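Long-range contact in conjugal transfer protein (Escherichia coli, PDB 5I97), which forms, as a VirB8-like inner-membrane protein, part of the type IV secretion system that probably carries pKM101 plasmid DNA between bacteria during conjugation: residues A[23-35]-A[95-107]. Sequence-based numbering, arbitrary orientation.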
loop_
_atom_site.group_PDB
_atom_site.type_symbol
_atom_site.label_atom_id
_atom_site.label_comp_id
_atom_site.label_asym_id
_atom_site.label_seq_id
_atom_site.Cartn_x
_atom_site.Cartn_y
_atom_site.Cartn_z
ATOM N N THR A 23 -5.212 -7.022 -34.386
ATOM C CA THR A 23 -4.407 -5.921 -33.931
ATOM C C THR A 23 -5.029 -5.237 -32.711
ATOM O O THR A 23 -4.334 -4.987 -31.730
ATOM C CB THR A 23 -4.196 -4.911 -35.044
ATOM O OG1 THR A 23 -3.492 -5.542 -36.118
ATOM C CG2 THR A 23 -3.374 -3.739 -34.540
ATOM N N SER A 24 -6.337 -4.981 -32.747
ATOM C CA SER A 24 -6.983 -4.267 -31.650
ATOM C C SER A 24 -8.294 -4.890 -31.212
ATOM O O SER A 24 -8.902 -5.665 -31.933
ATOM C CB SER A 24 -7.223 -2.803 -32.029
ATOM O OG SER A 24 -8.055 -2.168 -31.077
ATOM N N TYR A 25 -8.719 -4.520 -30.016
ATOM C CA TYR A 25 -9.989 -4.942 -29.450
ATOM C C TYR A 25 -10.797 -3.740 -28.994
ATOM O O TYR A 25 -11.759 -3.886 -28.251
ATOM C CB TYR A 25 -9.777 -5.875 -28.261
ATOM C CG TYR A 25 -9.906 -7.338 -28.567
ATOM C CD1 TYR A 25 -11.157 -7.941 -28.664
ATOM C CD2 TYR A 25 -8.782 -8.130 -28.755
ATOM C CE1 TYR A 25 -11.280 -9.287 -28.944
ATOM C CE2 TYR A 25 -8.895 -9.478 -29.030
ATOM C CZ TYR A 25 -10.148 -10.052 -29.120
ATOM O OH TYR A 25 -10.264 -11.397 -29.405
ATOM N N GLY A 26 -10.387 -2.550 -29.398
ATOM C CA GLY A 26 -11.073 -1.373 -28.916
ATOM C C GLY A 26 -10.302 -0.687 -27.801
ATOM O O GLY A 26 -9.438 -1.293 -27.149
ATOM N N ASP A 27 -10.618 0.585 -27.591
ATOM C CA ASP A 27 -9.892 1.412 -26.648
ATOM C C ASP A 27 -9.809 0.827 -25.244
ATOM O O ASP A 27 -8.724 0.716 -24.685
ATOM C CB ASP A 27 -10.536 2.791 -26.552
ATOM C CG ASP A 27 -10.082 3.718 -27.641
ATOM O OD1 ASP A 27 -9.316 3.275 -28.516
ATOM O OD2 ASP A 27 -10.497 4.895 -27.629
ATOM N N GLU A 28 -10.950 0.458 -24.681
ATOM C CA GLU A 28 -11.001 0.105 -23.277
ATOM C C GLU A 28 -10.290 -1.197 -22.958
ATOM O O GLU A 28 -9.600 -1.303 -21.934
ATOM C CB GLU A 28 -12.454 0.019 -22.821
ATOM C CG GLU A 28 -13.237 1.312 -23.003
ATOM C CD GLU A 28 -13.779 1.487 -24.414
ATOM O OE1 GLU A 28 -13.886 0.488 -25.160
ATOM O OE2 GLU A 28 -14.102 2.635 -24.778
ATOM N N ILE A 29 -10.435 -2.170 -23.849
ATOM C CA ILE A 29 -9.805 -3.465 -23.684
ATOM C C ILE A 29 -8.306 -3.400 -23.952
ATOM O O ILE A 29 -7.521 -3.969 -23.195
ATOM C CB ILE A 29 -10.447 -4.513 -24.599
ATOM C CG1 ILE A 29 -11.938 -4.647 -24.283
ATOM C CG2 ILE A 29 -9.733 -5.843 -24.454
ATOM C CD1 ILE A 29 -12.680 -5.616 -25.189
ATOM N N ASP A 30 -7.917 -2.717 -25.025
ATOM C CA ASP A 30 -6.509 -2.515 -25.350
ATOM C C ASP A 30 -5.787 -1.853 -24.178
ATOM O O ASP A 30 -4.723 -2.293 -23.768
ATOM C CB ASP A 30 -6.343 -1.648 -26.591
ATOM C CG ASP A 30 -6.636 -2.386 -27.867
ATOM O OD1 ASP A 30 -7.131 -3.524 -27.796
ATOM O OD2 ASP A 30 -6.373 -1.817 -28.946
ATOM N N LYS A 31 -6.389 -0.788 -23.655
ATOM C CA LYS A 31 -5.806 -0.041 -22.561
ATOM C C LYS A 31 -5.648 -0.935 -21.335
ATOM O O LYS A 31 -4.678 -0.815 -20.599
ATOM C CB LYS A 31 -6.663 1.188 -22.241
ATOM C CG LYS A 31 -6.202 1.980 -21.032
ATOM C CD LYS A 31 -7.192 3.073 -20.655
ATOM C CE LYS A 31 -6.770 3.779 -19.371
ATOM N NZ LYS A 31 -7.754 4.824 -18.967
ATOM N N PHE A 32 -6.575 -1.863 -21.138
ATOM C CA PHE A 32 -6.480 -2.759 -19.996
ATOM C C PHE A 32 -5.229 -3.628 -20.047
ATOM O O PHE A 32 -4.465 -3.660 -19.091
ATOM C CB PHE A 32 -7.700 -3.667 -19.892
ATOM C CG PHE A 32 -7.536 -4.762 -18.874
ATOM C CD1 PHE A 32 -7.529 -4.474 -17.518
ATOM C CD2 PHE A 32 -7.327 -6.075 -19.274
ATOM C CE1 PHE A 32 -7.358 -5.473 -16.584
ATOM C CE2 PHE A 32 -7.146 -7.082 -18.344
ATOM C CZ PHE A 32 -7.165 -6.783 -16.997
ATOM N N TRP A 33 -5.036 -4.341 -21.151
ATOM C CA TRP A 33 -3.899 -5.239 -21.283
ATOM C C TRP A 33 -2.589 -4.471 -21.322
ATOM O O TRP A 33 -1.603 -4.907 -20.743
ATOM C CB TRP A 33 -4.028 -6.114 -22.537
ATOM C CG TRP A 33 -5.237 -6.978 -22.503
ATOM C CD1 TRP A 33 -6.358 -6.836 -23.257
ATOM C CD2 TRP A 33 -5.457 -8.121 -21.663
ATOM N NE1 TRP A 33 -7.264 -7.812 -22.939
ATOM C CE2 TRP A 33 -6.735 -8.616 -21.963
ATOM C CE3 TRP A 33 -4.697 -8.770 -20.688
ATOM C CZ2 TRP A 33 -7.270 -9.736 -21.328
ATOM C CZ3 TRP A 33 -5.230 -9.876 -20.057
ATOM C CH2 TRP A 33 -6.501 -10.349 -20.379
ATOM N N LEU A 34 -2.582 -3.318 -21.975
ATOM C CA LEU A 34 -1.352 -2.557 -22.065
ATOM C C LEU A 34 -0.914 -2.039 -20.694
ATOM O O LEU A 34 0.263 -2.097 -20.361
ATOM C CB LEU A 34 -1.507 -1.403 -23.038
ATOM C CG LEU A 34 -1.529 -1.826 -24.501
ATOM C CD1 LEU A 34 -2.272 -0.791 -25.330
ATOM C CD2 LEU A 34 -0.135 -2.068 -25.034
ATOM N N THR A 35 -1.860 -1.544 -19.900
ATOM C CA THR A 35 -1.522 -1.051 -18.581
ATOM C C THR A 35 -1.148 -2.222 -17.661
ATOM O O THR A 35 -0.268 -2.087 -16.822
ATOM C CB THR A 35 -2.661 -0.194 -17.948
ATOM O OG1 THR A 35 -3.890 -0.915 -17.972
ATOM C CG2 THR A 35 -2.841 1.111 -18.695
ATOM N N VAL A 95 -2.561 7.065 -21.197
ATOM C CA VAL A 95 -2.406 6.086 -22.270
ATOM C C VAL A 95 -2.910 6.645 -23.585
ATOM O O VAL A 95 -4.063 7.040 -23.690
ATOM C CB VAL A 95 -3.170 4.784 -21.967
ATOM C CG1 VAL A 95 -3.013 3.789 -23.112
ATOM C CG2 VAL A 95 -2.695 4.179 -20.655
ATOM N N ILE A 96 -2.048 6.682 -24.591
ATOM C CA ILE A 96 -2.455 7.139 -25.904
ATOM C C ILE A 96 -2.398 5.981 -26.890
ATOM O O ILE A 96 -1.339 5.403 -27.105
ATOM C CB ILE A 96 -1.569 8.290 -26.399
ATOM C CG1 ILE A 96 -1.620 9.452 -25.406
ATOM C CG2 ILE A 96 -2.019 8.769 -27.777
ATOM C CD1 ILE A 96 -0.729 10.603 -25.776
ATOM N N LEU A 97 -3.537 5.684 -27.516
ATOM C CA LEU A 97 -3.656 4.547 -28.415
ATOM C C LEU A 97 -3.589 4.950 -29.869
ATOM O O LEU A 97 -4.159 5.961 -30.278
ATOM C CB LEU A 97 -4.974 3.795 -28.183
ATOM C CG LEU A 97 -5.172 3.110 -26.834
ATOM C CD1 LEU A 97 -6.444 2.315 -26.832
ATOM C CD2 LEU A 97 -3.982 2.237 -26.492
ATOM N N ASP A 98 -2.895 4.132 -30.644
ATOM C CA ASP A 98 -2.969 4.181 -32.087
ATOM C C ASP A 98 -3.394 2.787 -32.529
ATOM O O ASP A 98 -2.574 1.972 -32.931
ATOM C CB ASP A 98 -1.638 4.598 -32.711
ATOM C CG ASP A 98 -1.720 4.733 -34.221
ATOM O OD1 ASP A 98 -2.833 4.616 -34.778
ATOM O OD2 ASP A 98 -0.677 4.963 -34.863
ATOM N N LYS A 99 -4.693 2.524 -32.446
ATOM C CA LYS A 99 -5.218 1.178 -32.626
ATOM C C LYS A 99 -4.970 0.535 -34.001
ATOM O O LYS A 99 -4.665 -0.648 -34.057
ATOM C CB LYS A 99 -6.719 1.191 -32.344
ATOM C CG LYS A 99 -7.070 1.256 -30.873
ATOM C CD LYS A 99 -8.566 1.074 -30.627
ATOM C CE LYS A 99 -9.426 1.986 -31.515
ATOM N NZ LYS A 99 -9.085 3.442 -31.422
ATOM N N PRO A 100 -5.059 1.297 -35.105
ATOM C CA PRO A 100 -4.775 0.638 -36.389
ATOM C C PRO A 100 -3.352 0.109 -36.542
ATOM O O PRO A 100 -3.114 -0.799 -37.331
ATOM C CB PRO A 100 -5.032 1.742 -37.411
ATOM C CG PRO A 100 -6.016 2.620 -36.767
ATOM C CD PRO A 100 -5.641 2.634 -35.310
ATOM N N HIS A 101 -2.412 0.652 -35.791
ATOM C CA HIS A 101 -1.026 0.262 -35.988
ATOM C C HIS A 101 -0.492 -0.544 -34.821
ATOM O O HIS A 101 0.652 -0.961 -34.837
ATOM C CB HIS A 101 -0.164 1.504 -36.222
ATOM C CG HIS A 101 -0.699 2.392 -37.294
ATOM N ND1 HIS A 101 -1.266 3.621 -37.029
ATOM C CD2 HIS A 101 -0.806 2.210 -38.632
ATOM C CE1 HIS A 101 -1.678 4.166 -38.162
ATOM N NE2 HIS A 101 -1.413 3.327 -39.146
ATOM N N GLY A 102 -1.331 -0.771 -33.821
ATOM C CA GLY A 102 -0.914 -1.511 -32.653
ATOM C C GLY A 102 0.229 -0.829 -31.927
ATOM O O GLY A 102 1.168 -1.482 -31.497
ATOM N N VAL A 103 0.167 0.493 -31.834
ATOM C CA VAL A 103 1.182 1.268 -31.140
ATOM C C VAL A 103 0.511 2.054 -30.023
ATOM O O VAL A 103 -0.581 2.583 -30.205
ATOM C CB VAL A 103 1.930 2.207 -32.100
ATOM C CG1 VAL A 103 2.822 3.150 -31.345
ATOM C CG2 VAL A 103 2.743 1.396 -33.087
ATOM N N ALA A 104 1.141 2.074 -28.851
ATOM C CA ALA A 104 0.606 2.780 -27.698
ATOM C C ALA A 104 1.712 3.508 -26.944
ATOM O O ALA A 104 2.853 3.061 -26.898
ATOM C CB ALA A 104 -0.115 1.828 -26.786
ATOM N N THR A 105 1.360 4.648 -26.373
ATOM C CA THR A 105 2.276 5.414 -25.559
ATOM C C THR A 105 1.747 5.498 -24.150
ATOM O O THR A 105 0.644 5.977 -23.929
ATOM C CB THR A 105 2.464 6.812 -26.100
ATOM O OG1 THR A 105 3.068 6.733 -27.390
ATOM C CG2 THR A 105 3.348 7.618 -25.178
ATOM N N ILE A 106 2.521 5.008 -23.195
ATOM C CA ILE A 106 2.062 4.990 -21.820
ATOM C C ILE A 106 3.004 5.770 -20.901
ATOM O O ILE A 106 4.188 5.454 -20.788
ATOM C CB ILE A 106 1.903 3.545 -21.322
ATOM C CG1 ILE A 106 0.800 2.857 -22.131
ATOM C CG2 ILE A 106 1.601 3.509 -19.835
ATOM C CD1 ILE A 106 0.402 1.500 -21.619
ATOM N N ARG A 107 2.464 6.781 -20.232
ATOM C CA ARG A 107 3.241 7.545 -19.271
ATOM C C ARG A 107 2.940 7.073 -17.868
ATOM O O ARG A 107 1.783 7.029 -17.448
ATOM C CB ARG A 107 2.946 9.030 -19.421
ATOM C CG ARG A 107 3.498 9.584 -20.704
ATOM C CD ARG A 107 3.340 11.079 -20.796
ATOM N NE ARG A 107 4.091 11.614 -21.930
ATOM C CZ ARG A 107 3.734 11.489 -23.205
ATOM N NH1 ARG A 107 2.642 10.815 -23.536
ATOM N NH2 ARG A 107 4.493 12.023 -24.152
#
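Two successive bends in Lys99, at chi3 (-50°) and chi4 (-54°), curl its chain back over the start of helix 27-42, where Asp27 has CG beside its own backbone N; the Asp27 and Lys99 side chains cross at about a right angle. Lys99 NZ meets Asp27 OD1 on the syn side at 2.9 Å, 28° out of the carboxylate plane, in a salt bridge. The aliphatic part of the lysine is used as well: CD lies 3.3 Å from Ser24 OG, and CG packs near Asp30 OD2. That carboxylate is buried but well satisfied, since Ser24 OG donates to OD2 and Tyr25 N to OD1, while Tyr132 and Tyr134 of strand 124-134 add their hydroxyls. Ser24 OG in turn accepts from Gly26 N at 2.9 Å, an ST turn leading into the helix. Were Lys99 shortened to an alanine, Asp27 would probably lose its countercharge here, and the Ser24–Asp30 bond the methylenes that now overlie it. Nearby, Thr23 CG2 touches the turn 3.4 Å from Lys99 O.

Further along, the contact becomes apolar. The Leu97 and Asp27 side chains run past each other in opposite directions, whereas Leu97 CD2 reaches Leu34 CD1 at 3.7 Å; the same Leu34 methyl rests on Ala104 CB, and Leu34 CB meets Ile106 CD1 at 3.8 Å. On strand 86-98, an edge strand within this chain, Val95 CG2 meets Thr35 CG2 at 3.6 Å, these side chains also crossing nearly perpendicularly. A G1 beta bulge, with Gly102 and Val103 set against the single residue Asp98, shapes the hairpin turn. The axis of helix segment 27-35 passes 9.7 Å from that of strand segment 95-98, illustrating the helix-on-sheet NTF2-like fold of VirB8 domains, here the soluble C-terminal part, probably periplasmic, of a membrane protein.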